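PDB 6V77: putative HpcE protein from Mycolicibacterium smegmatis, which is of unknown precise function but belongs to the fumarylacetoacetate hydrolase (FAH) superfamily and binds a zinc ion. Local coordinates for residues Leu3-Gly8 against Pro65-Arg70; Asp35-Trp40 against Phe143-Ser148; Pro94-Lys99 against Ala223-Thr228; Val122-Val127 against Phe216-Leu221. All blocks are in the same frame, centred on the assembly; numbering follows the deposited sequence.

Interaction 1 of 4, residues Leu3-Gly8 against Pro65-Arg70; sequences LINLDG and PAPLPR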
loop_
_atom_site.group_PDB
_atom_site.type_symbol
_atom_site.label_atom_id
_atom_site.label_comp_id
_atom_site.label_asym_id
_atom_site.label_seq_id
_atom_site.Cartn_x
_atom_site.Cartn_y
_atom_site.Cartn_z
ATOM N N LEU B 3 16.740 16.931 -3.564
ATOM C CA LEU B 3 16.133 16.466 -4.803
ATOM C C LEU B 3 14.726 17.042 -4.912
ATOM O O LEU B 3 14.056 17.275 -3.898
ATOM C CB LEU B 3 16.042 14.927 -4.862
ATOM C CG LEU B 3 17.352 14.144 -4.685
ATOM C CD1 LEU B 3 17.083 12.657 -4.835
ATOM C CD2 LEU B 3 18.333 14.615 -5.709
ATOM N N ILE B 4 14.278 17.257 -6.148
ATOM C CA ILE B 4 12.930 17.757 -6.403
ATOM C C ILE B 4 12.414 17.101 -7.678
ATOM O O ILE B 4 13.144 16.954 -8.665
ATOM C CB ILE B 4 12.898 19.299 -6.483
ATOM C CG1 ILE B 4 11.450 19.831 -6.547
ATOM C CG2 ILE B 4 13.749 19.827 -7.630
ATOM C CD1 ILE B 4 11.378 21.370 -6.468
ATOM N N ASN B 5 11.159 16.684 -7.633
ATOM C CA ASN B 5 10.471 16.049 -8.751
ATOM C C ASN B 5 9.727 17.153 -9.497
ATOM O O ASN B 5 8.836 17.786 -8.933
ATOM C CB ASN B 5 9.522 14.971 -8.204
ATOM C CG ASN B 5 8.672 14.315 -9.276
ATOM O OD1 ASN B 5 8.863 14.565 -10.464
ATOM N ND2 ASN B 5 7.704 13.487 -8.854
ATOM N N LEU B 6 10.135 17.435 -10.732
ATOM C CA LEU B 6 9.512 18.482 -11.536
ATOM C C LEU B 6 8.924 17.849 -12.783
ATOM O O LEU B 6 9.662 17.271 -13.591
ATOM C CB LEU B 6 10.513 19.578 -11.915
ATOM C CG LEU B 6 11.063 20.383 -10.734
ATOM C CD1 LEU B 6 12.212 21.273 -11.217
ATOM C CD2 LEU B 6 9.945 21.216 -10.090
ATOM N N ASP B 7 7.601 17.968 -12.932
ATOM C CA ASP B 7 6.873 17.352 -14.041
ATOM C C ASP B 7 7.259 15.881 -14.205
ATOM O O ASP B 7 7.450 15.389 -15.317
ATOM C CB ASP B 7 7.102 18.122 -15.340
ATOM C CG ASP B 7 6.441 19.478 -15.335
ATOM O OD1 ASP B 7 5.452 19.670 -14.582
ATOM O OD2 ASP B 7 6.895 20.352 -16.107
ATOM N N GLY B 8 7.379 15.173 -13.085
ATOM C CA GLY B 8 7.674 13.746 -13.117
ATOM C C GLY B 8 9.122 13.359 -13.323
ATOM O O GLY B 8 9.427 12.150 -13.324
ATOM N N PRO B 65 8.565 13.792 -3.994
ATOM C CA PRO B 65 9.902 13.240 -4.252
ATOM C C PRO B 65 9.910 11.716 -4.310
ATOM O O PRO B 65 10.865 11.140 -4.843
ATOM C CB PRO B 65 10.749 13.774 -3.084
ATOM C CG PRO B 65 9.751 14.141 -2.013
ATOM C CD PRO B 65 8.468 14.517 -2.712
ATOM N N ALA B 66 8.874 11.055 -3.786
ATOM C CA ALA B 66 8.684 9.609 -3.911
ATOM C C ALA B 66 7.252 9.421 -4.385
ATOM O O ALA B 66 6.333 9.245 -3.574
ATOM C CB ALA B 66 8.953 8.887 -2.595
ATOM N N PRO B 67 7.013 9.491 -5.696
ATOM C CA PRO B 67 5.625 9.501 -6.182
ATOM C C PRO B 67 4.989 8.114 -6.283
ATOM O O PRO B 67 3.753 8.025 -6.328
ATOM C CB PRO B 67 5.751 10.148 -7.567
ATOM C CG PRO B 67 7.135 9.773 -8.022
ATOM C CD PRO B 67 7.991 9.750 -6.772
ATOM N N LEU B 68 5.771 7.028 -6.316
ATOM C CA LEU B 68 5.195 5.683 -6.460
ATOM C C LEU B 68 5.901 4.683 -5.541
ATOM O O LEU B 68 6.485 3.689 -5.996
ATOM C CB LEU B 68 5.246 5.231 -7.920
ATOM C CG LEU B 68 4.436 3.955 -8.241
ATOM C CD1 LEU B 68 2.969 4.027 -7.789
ATOM C CD2 LEU B 68 4.515 3.589 -9.719
ATOM N N PRO B 69 5.829 4.898 -4.228
ATOM C CA PRO B 69 6.455 3.950 -3.303
ATOM C C PRO B 69 5.753 2.598 -3.374
ATOM O O PRO B 69 4.537 2.518 -3.535
ATOM C CB PRO B 69 6.284 4.608 -1.928
ATOM C CG PRO B 69 5.097 5.555 -2.110
ATOM C CD PRO B 69 5.161 6.019 -3.528
ATOM N N ARG B 70 6.545 1.528 -3.262
ATOM C CA ARG B 70 5.953 0.194 -3.215
ATOM C C ARG B 70 5.105 -0.002 -1.964
ATOM O O ARG B 70 4.064 -0.672 -2.013
ATOM C CB ARG B 70 7.064 -0.849 -3.301
ATOM C CG ARG B 70 7.684 -0.839 -4.682
ATOM C CD ARG B 70 9.055 -1.495 -4.699
ATOM N NE ARG B 70 8.946 -2.935 -4.800
ATOM C CZ ARG B 70 9.990 -3.739 -5.018
ATOM N NH1 ARG B 70 11.210 -3.227 -5.162
ATOM N NH2 ARG B 70 9.817 -5.051 -5.099
#
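The side-chain amide nitrogen of Asn5, ND2, is hydrogen-bonded to the carbonyl oxygen of Ser64, and the same atom rests against the ring of Pro67, 3.8 Å from its CG. This is where a proline-rich loop leaves an antiparallel strand pair: strand 2-6 runs beside strand 62-63, with Asn5 bonded through its backbone to Gly63, and the chain then turns off through Pro65 and Pro67. At that exit the two backbones are still close, with the CA of Asn5 5.3 Å from the CA of Pro65.

Asn5 turns toward the loop. A chi1 of 176° stretches CG away from the residue's own N, which carries the amide out to the start of 65-70 and brings ND2 to Ser64 and Pro67 together. The bond to Ser64 thus ties down the end of the amide that touches the proline. The two side chains pass each other at a slant, and ND2 meets the ring at CG and, at 4.1 Å, at CB.

Pro33 and Gln34, at the start of helix 33-38, also touch Pro67. Pro65 lies against Ile179 and Leu183 of strand 177-185. Nearer the strand, the aliphatic part of Asn5 meets backbone: its CB sits 4.3 Å from the CA of Pro65.

Interaction 2 of 4, residues Asp35-Trp40 against Phe143-Ser148; sequences DLYQHW and FVAGVS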
loop_
_atom_site.group_PDB
_atom_site.type_symbol
_atom_site.label_atom_id
_atom_site.label_comp_id
_atom_site.label_asym_id
_atom_site.label_seq_id
_atom_site.Cartn_x
_atom_site.Cartn_y
_atom_site.Cartn_z
ATOM N N ASP B 35 13.682 5.264 -9.399
ATOM C CA ASP B 35 14.900 4.639 -9.925
ATOM C C ASP B 35 16.121 5.077 -9.141
ATOM O O ASP B 35 17.085 4.313 -9.000
ATOM C CB ASP B 35 15.108 4.981 -11.405
ATOM C CG ASP B 35 16.459 4.466 -11.950
ATOM O OD1 ASP B 35 16.593 3.242 -12.118
ATOM O OD2 ASP B 35 17.389 5.270 -12.208
ATOM N N LEU B 36 16.121 6.319 -8.663
ATOM C CA LEU B 36 17.234 6.781 -7.849
ATOM C C LEU B 36 17.298 6.013 -6.544
ATOM O O LEU B 36 18.371 5.565 -6.133
ATOM C CB LEU B 36 17.117 8.277 -7.571
ATOM C CG LEU B 36 17.952 9.158 -8.475
ATOM C CD1 LEU B 36 17.662 8.863 -9.921
ATOM C CD2 LEU B 36 17.655 10.596 -8.145
ATOM N N TYR B 37 16.152 5.852 -5.872
ATOM C CA TYR B 37 16.170 5.166 -4.583
ATOM C C TYR B 37 16.601 3.724 -4.753
ATOM O O TYR B 37 17.335 3.190 -3.915
ATOM C CB TYR B 37 14.802 5.276 -3.899
ATOM C CG TYR B 37 14.379 6.726 -3.808
ATOM C CD1 TYR B 37 15.241 7.690 -3.286
ATOM C CD2 TYR B 37 13.145 7.147 -4.307
ATOM C CE1 TYR B 37 14.884 9.025 -3.231
ATOM C CE2 TYR B 37 12.778 8.491 -4.258
ATOM C CZ TYR B 37 13.647 9.419 -3.716
ATOM O OH TYR B 37 13.317 10.748 -3.673
ATOM N N GLN B 38 16.185 3.083 -5.853
ATOM C CA GLN B 38 16.566 1.697 -6.068
ATOM C C GLN B 38 18.068 1.569 -6.285
ATOM O O GLN B 38 18.650 0.527 -5.972
ATOM C CB GLN B 38 15.789 1.122 -7.254
ATOM C CG GLN B 38 16.010 -0.347 -7.484
ATOM C CD GLN B 38 15.486 -1.206 -6.343
ATOM O OE1 GLN B 38 14.469 -0.888 -5.728
ATOM N NE2 GLN B 38 16.185 -2.294 -6.051
ATOM N N HIS B 39 18.712 2.614 -6.799
ATOM C CA HIS B 39 20.149 2.609 -7.038
ATOM C C HIS B 39 20.815 3.742 -6.259
ATOM O O HIS B 39 21.696 4.431 -6.774
ATOM C CB HIS B 39 20.450 2.722 -8.531
ATOM C CG HIS B 39 19.786 1.668 -9.361
ATOM N ND1 HIS B 39 20.253 0.373 -9.443
ATOM C CD2 HIS B 39 18.685 1.722 -10.148
ATOM C CE1 HIS B 39 19.470 -0.326 -10.245
ATOM N NE2 HIS B 39 18.510 0.468 -10.684
ATOM N N TRP B 40 20.418 3.895 -4.991
ATOM C CA TRP B 40 20.760 5.083 -4.198
ATOM C C TRP B 40 22.268 5.260 -4.044
ATOM O O TRP B 40 22.801 6.347 -4.287
ATOM C CB TRP B 40 20.094 4.998 -2.822
ATOM C CG TRP B 40 20.263 6.248 -1.972
ATOM C CD1 TRP B 40 20.894 6.346 -0.765
ATOM C CD2 TRP B 40 19.778 7.567 -2.276
ATOM N NE1 TRP B 40 20.836 7.646 -0.301
ATOM C CE2 TRP B 40 20.151 8.409 -1.210
ATOM C CE3 TRP B 40 19.055 8.108 -3.340
ATOM C CZ2 TRP B 40 19.831 9.781 -1.184
ATOM C CZ3 TRP B 40 18.731 9.463 -3.308
ATOM C CH2 TRP B 40 19.131 10.276 -2.242
ATOM N N PHE B 143 19.976 3.713 6.391
ATOM C CA PHE B 143 19.086 3.157 5.378
ATOM C C PHE B 143 18.140 4.199 4.792
ATOM O O PHE B 143 17.320 3.857 3.931
ATOM C CB PHE B 143 18.254 2.003 5.962
ATOM C CG PHE B 143 19.043 0.746 6.205
ATOM C CD1 PHE B 143 18.758 -0.414 5.496
ATOM C CD2 PHE B 143 20.072 0.725 7.137
ATOM C CE1 PHE B 143 19.494 -1.576 5.713
ATOM C CE2 PHE B 143 20.825 -0.430 7.353
ATOM C CZ PHE B 143 20.535 -1.582 6.644
ATOM N N VAL B 144 18.235 5.456 5.231
ATOM C CA VAL B 144 17.319 6.510 4.824
ATOM C C VAL B 144 17.954 7.322 3.711
ATOM O O VAL B 144 19.079 7.819 3.858
ATOM C CB VAL B 144 16.961 7.408 6.022
ATOM C CG1 VAL B 144 16.212 8.698 5.569
ATOM C CG2 VAL B 144 16.111 6.634 7.018
ATOM N N ALA B 145 17.220 7.483 2.603
ATOM C CA ALA B 145 17.664 8.389 1.550
ATOM C C ALA B 145 17.568 9.836 2.012
ATOM O O ALA B 145 18.540 10.595 1.933
ATOM C CB ALA B 145 16.818 8.173 0.295
ATOM N N GLY B 146 16.391 10.245 2.454
ATOM C CA GLY B 146 16.238 11.602 2.945
ATOM C C GLY B 146 14.865 11.778 3.548
ATOM O O GLY B 146 14.097 10.828 3.674
ATOM N N VAL B 147 14.556 13.029 3.913
ATOM C CA VAL B 147 13.300 13.345 4.578
ATOM C C VAL B 147 12.602 14.432 3.781
ATOM O O VAL B 147 13.216 15.136 2.980
ATOM C CB VAL B 147 13.506 13.819 6.037
ATOM C CG1 VAL B 147 14.162 12.712 6.858
ATOM C CG2 VAL B 147 14.337 15.132 6.091
ATOM N N SER B 148 11.299 14.570 4.009
ATOM C CA SER B 148 10.564 15.644 3.366
ATOM C C SER B 148 9.413 16.058 4.278
ATOM O O SER B 148 9.232 15.521 5.378
ATOM C CB SER B 148 10.094 15.219 1.961
ATOM O OG SER B 148 9.674 16.373 1.218
HETATM O O HOH W 1 21.653 7.324 2.358
#
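A classic beta bulge, in which Ala145 and Gly146 both face Val127 of the neighbouring strand, supplies the methyl group that packs on one face of the indole of Trp40. Ala145 CB lies over the centre of the six-membered ring, 3.7 Å from the centroid and 15° off the ring normal, a clear CH-pi contact. CE2 and CZ2 are the indole atoms nearest the methyl. The backbone of Ala145 follows along the ring, its O lying 3.5 Å from Trp40 CZ2.

The indole reaches the strand because the trans chi1 of Trp40, -174°, extends it away from its own helix turn. From the preceding helix Tyr37 comes in beside it: the CD1 corner of the phenol ring is 3.9 Å from Ala145 CB, so a single methyl is shared by two aromatic side chains.

In the fold this is a helix-to-sheet contact. Helix 33-38 and the start of helix 40-49, with His39 as the N-cap between them, lie against strand 144-155 of the large mixed sheet. Trp40 also touches Leu3 of strand 2-6 and Thr185 of strand 177-185, and the hydroxyl of Tyr37 is bonded to the carbonyl of Pro65.

The polar edge of the buried indole is satisfied through a water lying in the ring plane. NE1 donates to it at 2.8 Å, and the water in turn donates to Val144 O at 3.0 Å, one residue ahead of the bulge. Leu36 O, from the helix, also lies in the plane of the indole at its edge.

Interaction 3 of 4, residues Pro94-Lys99 against Ala223-Thr228; sequences PVIFTK and AYLSDT. With EDO (1,2-ethanediol), chain J.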
loop_
_atom_site.group_PDB
_atom_site.type_symbol
_atom_site.label_atom_id
_atom_site.label_comp_id
_atom_site.label_asym_id
_atom_site.label_seq_id
_atom_site.Cartn_x
_atom_site.Cartn_y
_atom_site.Cartn_z
ATOM N N PRO B 94 4.253 1.131 17.807
ATOM C CA PRO B 94 3.743 1.956 16.703
ATOM C C PRO B 94 2.421 1.440 16.146
ATOM O O PRO B 94 2.254 0.244 15.892
ATOM C CB PRO B 94 4.864 1.866 15.661
ATOM C CG PRO B 94 6.118 1.685 16.506
ATOM C CD PRO B 94 5.673 0.774 17.615
ATOM N N VAL B 95 1.486 2.368 15.956
ATOM C CA VAL B 95 0.204 2.105 15.309
ATOM C C VAL B 95 0.407 2.320 13.813
ATOM O O VAL B 95 0.769 3.420 13.391
ATOM C CB VAL B 95 -0.883 3.045 15.856
ATOM C CG1 VAL B 95 -2.197 2.807 15.140
ATOM C CG2 VAL B 95 -1.044 2.873 17.366
ATOM N N ILE B 96 0.217 1.272 13.007
ATOM C CA ILE B 96 0.628 1.312 11.605
ATOM C C ILE B 96 -0.582 1.127 10.691
ATOM O O ILE B 96 -1.342 0.159 10.832
ATOM C CB ILE B 96 1.705 0.251 11.297
ATOM C CG1 ILE B 96 2.947 0.455 12.197
ATOM C CG2 ILE B 96 2.050 0.287 9.810
ATOM C CD1 ILE B 96 3.665 1.804 12.024
ATOM N N PHE B 97 -0.728 2.033 9.727
ATOM C CA PHE B 97 -1.719 1.889 8.666
ATOM C C PHE B 97 -1.071 2.383 7.378
ATOM O O PHE B 97 0.152 2.523 7.287
ATOM C CB PHE B 97 -3.029 2.619 9.008
ATOM C CG PHE B 97 -2.830 3.998 9.531
ATOM C CD1 PHE B 97 -2.806 5.076 8.670
ATOM C CD2 PHE B 97 -2.673 4.225 10.888
ATOM C CE1 PHE B 97 -2.614 6.369 9.160
ATOM C CE2 PHE B 97 -2.471 5.515 11.379
ATOM C CZ PHE B 97 -2.442 6.579 10.521
ATOM N N THR B 98 -1.867 2.608 6.343
ATOM C CA THR B 98 -1.259 3.044 5.094
ATOM C C THR B 98 -2.021 4.250 4.564
ATOM O O THR B 98 -3.102 4.600 5.047
ATOM C CB THR B 98 -1.212 1.905 4.046
ATOM O OG1 THR B 98 -0.307 2.271 2.989
ATOM C CG2 THR B 98 -2.615 1.628 3.469
ATOM N N LYS B 99 -1.410 4.923 3.602
ATOM C CA LYS B 99 -2.074 5.950 2.810
ATOM C C LYS B 99 -1.880 5.510 1.365
ATOM O O LYS B 99 -0.740 5.426 0.892
ATOM C CB LYS B 99 -1.485 7.334 3.105
ATOM C CG LYS B 99 -1.900 7.863 4.491
ATOM C CD LYS B 99 -0.990 8.992 5.033
ATOM C CE LYS B 99 -1.193 10.303 4.296
ATOM N NZ LYS B 99 -2.599 10.798 4.326
ATOM N N ALA B 223 13.294 -0.002 12.451
ATOM C CA ALA B 223 13.572 -1.301 13.059
ATOM C C ALA B 223 12.289 -2.094 13.276
ATOM O O ALA B 223 12.193 -3.272 12.896
ATOM C CB ALA B 223 14.314 -1.106 14.385
ATOM N N TYR B 224 11.289 -1.457 13.884
ATOM C CA TYR B 224 10.031 -2.127 14.203
ATOM C C TYR B 224 9.335 -2.638 12.950
ATOM O O TYR B 224 8.982 -3.821 12.865
ATOM C CB TYR B 224 9.125 -1.161 14.979
ATOM C CG TYR B 224 7.798 -1.774 15.359
ATOM C CD1 TYR B 224 7.706 -2.645 16.434
ATOM C CD2 TYR B 224 6.644 -1.488 14.639
ATOM C CE1 TYR B 224 6.492 -3.228 16.778
ATOM C CE2 TYR B 224 5.411 -2.062 14.981
ATOM C CZ TYR B 224 5.358 -2.936 16.050
ATOM O OH TYR B 224 4.174 -3.518 16.423
ATOM N N LEU B 225 9.127 -1.760 11.961
ATOM C CA LEU B 225 8.489 -2.179 10.718
ATOM C C LEU B 225 9.225 -3.365 10.095
ATOM O O LEU B 225 8.600 -4.345 9.677
ATOM C CB LEU B 225 8.440 -1.020 9.731
ATOM C CG LEU B 225 7.435 0.077 10.087
ATOM C CD1 LEU B 225 7.640 1.263 9.179
ATOM C CD2 LEU B 225 6.007 -0.460 10.001
ATOM N N SER B 226 10.558 -3.270 10.009
ATOM C CA SER B 226 11.354 -4.270 9.301
ATOM C C SER B 226 11.417 -5.596 10.038
ATOM O O SER B 226 11.874 -6.601 9.457
ATOM C CB SER B 226 12.770 -3.740 9.073
ATOM O OG SER B 226 13.494 -3.752 10.295
ATOM N N ASP B 227 10.942 -5.640 11.279
ATOM C CA ASP B 227 10.816 -6.919 11.959
ATOM C C ASP B 227 9.616 -7.728 11.497
ATOM O O ASP B 227 9.539 -8.916 11.835
ATOM C CB ASP B 227 10.760 -6.696 13.466
ATOM C CG ASP B 227 12.152 -6.409 14.050
ATOM O OD1 ASP B 227 13.161 -6.714 13.364
ATOM O OD2 ASP B 227 12.245 -5.882 15.177
ATOM N N THR B 228 8.705 -7.130 10.720
ATOM C CA THR B 228 7.576 -7.849 10.127
ATOM C C THR B 228 7.583 -7.827 8.610
ATOM O O THR B 228 7.348 -8.871 7.991
ATOM C CB THR B 228 6.245 -7.262 10.643
ATOM O OG1 THR B 228 6.186 -7.416 12.065
ATOM C CG2 THR B 228 5.041 -7.983 10.003
HETATM C C1 EDO J . 9.112 -12.169 10.406
HETATM O O1 EDO J . 7.945 -12.633 11.099
HETATM C C2 EDO J . 8.828 -12.196 8.913
HETATM O O2 EDO J . 7.630 -11.450 8.703
HETATM O O HOH W 2 1.946 -2.346 15.700
#
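With chi1 at -180°, Tyr224 throws its ring straight out from the helix, N and CG at the two ends of a fully trans torsion, and lands it on Pro94. The proline covers one face of the phenol: CD makes a CH-pi contact over the middle of the ring, 3.8 Å from the centroid and 7° off the normal, so it stands nearly straight above. Pro94 CG lies over the same face, 3.7 Å from Tyr224 CD2. Ile96 approaches differently, at the rim and near the ring plane, where its CG1 is 4.5 Å from Tyr224 CE2.

Ile96 packs more closely on Leu225. With CG1 turned away from the carbonyl carbon (chi1 -58°), its branches gather round one methyl, Leu225 CD2. Ile96 CD1 is closest to that methyl at 3.8 Å, with CG1 and CG2 just behind. Leu225 itself starts off to one side, but its end swings in to reach the isoleucine.

A water bridges the polar end of the tyrosine back to the proline. It donates to Pro94 O at 2.6 Å and is hydrogen-bonded to Tyr224 OH at 2.6 Å, so the phenol is held both over its face and at its hydroxyl.

Tyr224 also packs on Leu158 of the second subunit. At Thr228, a 1,2-ethanediol, probably from the crystallisation liquor, donates from O2 to Thr228 O at 2.7 Å and is bonded as well to His173 and Ala174 of that subunit. The whole is helix-on-sheet packing, helix 218-226 lying against strand 95-97 of the large mixed sheet, at the dimer interface of this FAH-superfamily protein.

Interaction 4 of 4, residues Val122-Val127 against Phe216-Leu221; sequences VELVVV and FPVSNL. With ZN (zinc ion), chain L.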
loop_
_atom_site.group_PDB
_atom_site.type_symbol
_atom_site.label_atom_id
_atom_site.label_comp_id
_atom_site.label_asym_id
_atom_site.label_seq_id
_atom_site.Cartn_x
_atom_site.Cartn_y
_atom_site.Cartn_z
ATOM N N VAL B 122 0.544 17.802 10.251
ATOM C CA VAL B 122 1.903 17.939 9.710
ATOM C C VAL B 122 2.732 16.739 10.141
ATOM O O VAL B 122 2.640 16.284 11.288
ATOM C CB VAL B 122 2.586 19.250 10.155
ATOM C CG1 VAL B 122 2.632 19.397 11.680
ATOM C CG2 VAL B 122 4.024 19.328 9.602
ATOM N N GLU B 123 3.539 16.198 9.219
ATOM C CA GLU B 123 4.377 15.060 9.582
ATOM C C GLU B 123 5.733 15.135 8.899
ATOM O O GLU B 123 5.859 15.634 7.776
ATOM C CB GLU B 123 3.727 13.724 9.212
ATOM C CG GLU B 123 2.293 13.605 9.709
ATOM C CD GLU B 123 1.833 12.191 9.914
ATOM O OE1 GLU B 123 2.576 11.239 9.597
ATOM O OE2 GLU B 123 0.717 12.053 10.425
ATOM N N LEU B 124 6.746 14.617 9.593
ATOM C CA LEU B 124 8.015 14.311 8.947
ATOM C C LEU B 124 7.833 13.068 8.089
ATOM O O LEU B 124 7.301 12.055 8.559
ATOM C CB LEU B 124 9.108 14.072 9.986
ATOM C CG LEU B 124 10.460 13.626 9.410
ATOM C CD1 LEU B 124 11.092 14.766 8.653
ATOM C CD2 LEU B 124 11.379 13.169 10.539
ATOM N N VAL B 125 8.236 13.156 6.825
ATOM C CA VAL B 125 8.180 12.035 5.889
ATOM C C VAL B 125 9.597 11.528 5.680
ATOM O O VAL B 125 10.523 12.325 5.492
ATOM C CB VAL B 125 7.538 12.458 4.555
ATOM C CG1 VAL B 125 7.573 11.306 3.551
ATOM C CG2 VAL B 125 6.096 12.875 4.781
ATOM N N VAL B 126 9.755 10.204 5.721
ATOM C CA VAL B 126 11.026 9.512 5.544
ATOM C C VAL B 126 10.933 8.679 4.274
ATOM O O VAL B 126 9.928 7.993 4.053
ATOM C CB VAL B 126 11.349 8.625 6.762
ATOM C CG1 VAL B 126 12.614 7.748 6.492
ATOM C CG2 VAL B 126 11.534 9.500 8.015
ATOM N N VAL B 127 11.966 8.747 3.431
ATOM C CA VAL B 127 12.026 7.958 2.200
ATOM C C VAL B 127 13.230 7.039 2.328
ATOM O O VAL B 127 14.331 7.511 2.611
ATOM C CB VAL B 127 12.156 8.842 0.945
ATOM C CG1 VAL B 127 12.234 7.984 -0.317
ATOM C CG2 VAL B 127 10.996 9.816 0.847
ATOM N N PHE B 216 8.068 7.040 19.193
ATOM C CA PHE B 216 8.918 6.066 18.520
ATOM C C PHE B 216 9.721 6.824 17.475
ATOM O O PHE B 216 9.165 7.242 16.449
ATOM C CB PHE B 216 8.061 4.971 17.881
ATOM C CG PHE B 216 7.085 4.352 18.849
ATOM C CD1 PHE B 216 7.530 3.487 19.847
ATOM C CD2 PHE B 216 5.733 4.656 18.781
ATOM C CE1 PHE B 216 6.639 2.934 20.754
ATOM C CE2 PHE B 216 4.842 4.108 19.690
ATOM C CZ PHE B 216 5.299 3.253 20.675
ATOM N N PRO B 217 11.000 7.096 17.720
ATOM C CA PRO B 217 11.790 7.875 16.761
ATOM C C PRO B 217 11.934 7.148 15.439
ATOM O O PRO B 217 11.606 5.970 15.308
ATOM C CB PRO B 217 13.144 8.028 17.457
ATOM C CG PRO B 217 12.817 7.948 18.907
ATOM C CD PRO B 217 11.708 6.920 18.998
ATOM N N VAL B 218 12.455 7.882 14.450
ATOM C CA VAL B 218 12.596 7.344 13.097
ATOM C C VAL B 218 13.314 5.998 13.117
ATOM O O VAL B 218 12.867 5.030 12.490
ATOM C CB VAL B 218 13.328 8.355 12.192
ATOM C CG1 VAL B 218 13.731 7.698 10.874
ATOM C CG2 VAL B 218 12.423 9.575 11.920
ATOM N N SER B 219 14.417 5.904 13.869
ATOM C CA SER B 219 15.185 4.658 13.868
ATOM C C SER B 219 14.363 3.514 14.432
ATOM O O SER B 219 14.455 2.377 13.963
ATOM C CB SER B 219 16.472 4.818 14.683
ATOM O OG SER B 219 17.353 5.722 14.054
ATOM N N ASN B 220 13.584 3.796 15.471
ATOM C CA ASN B 220 12.762 2.756 16.072
ATOM C C ASN B 220 11.664 2.313 15.117
ATOM O O ASN B 220 11.366 1.119 15.017
ATOM C CB ASN B 220 12.169 3.267 17.386
ATOM C CG ASN B 220 11.312 2.230 18.074
ATOM O OD1 ASN B 220 10.113 2.150 17.835
ATOM N ND2 ASN B 220 11.932 1.410 18.916
ATOM N N LEU B 221 11.040 3.265 14.418
ATOM C CA LEU B 221 10.036 2.920 13.416
ATOM C C LEU B 221 10.604 1.978 12.356
ATOM O O LEU B 221 9.980 0.976 12.001
ATOM C CB LEU B 221 9.508 4.186 12.751
ATOM C CG LEU B 221 8.673 5.129 13.622
ATOM C CD1 LEU B 221 8.346 6.389 12.814
ATOM C CD2 LEU B 221 7.384 4.436 14.131
HETATM ZN ZN ZN L . -1.007 10.805 10.850
HETATM O O HOH W 3 0.347 9.267 10.201
#
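Val218, at the start of helix 218-226, packs on Leu124 and Val126, two alternate residues of strand 118-128: its CG2 meets both, while its CG1 meets Val126. A chi1 of 168° sets CG1 trans to the backbone N and CG2 trans to the carbonyl carbon, which turns both branches toward the strand. CG2 does most of the work, lying 4.0 Å from Leu124 CD2 and 4.0 Å from Val126 CG2. Val126 has nearly the same conformation, and its CG2 in turn meets both methyls of Val218. Leu124 reaches the valine from two residues earlier in the strand: chi1 175° leaves its CG fully extended from the main-chain nitrogen, and its side chain crosses that of Val218 at about a right angle.

Pro217 is the N-cap of the helix, and its O receives the N-H of Leu221 in the first turn.

Between the apolar residues of the strand, Glu123 takes another direction. Extended beyond CG, it binds the zinc ion through OE2 at 2.2 Å. OE1 accepts a bond from Gly240 N and a weak one from the water that is itself 2.1 Å from the metal. Glu121 and Asp152 complete the protein ligands of this acidic metal site, characteristic of the FAH fold.

Overall arrangement
All four contacts involve the same large mixed sheet. Interactions 1, 2 and 4 are buried, whereas interaction 3 is partly exposed; interactions 1 and 3 both reach the second subunit. Helix 218-226 serves both 3 and 4, and Pro94 touches Leu221 between them. Interactions 2 and 4 sit on neighbouring strands, joined by backbone bonds such as Ser148 N to Val125 O. Interactions 1 and 2 meet where Leu3 packs on Leu36. The chemistry shifts with place: an amide against proline at a loop exit in 1, aromatic faces with bridging waters in 2 and 3, with an aliphatic pair beside them in 3, and purely aliphatic branches in 4, whose strand also carries a zinc ligand.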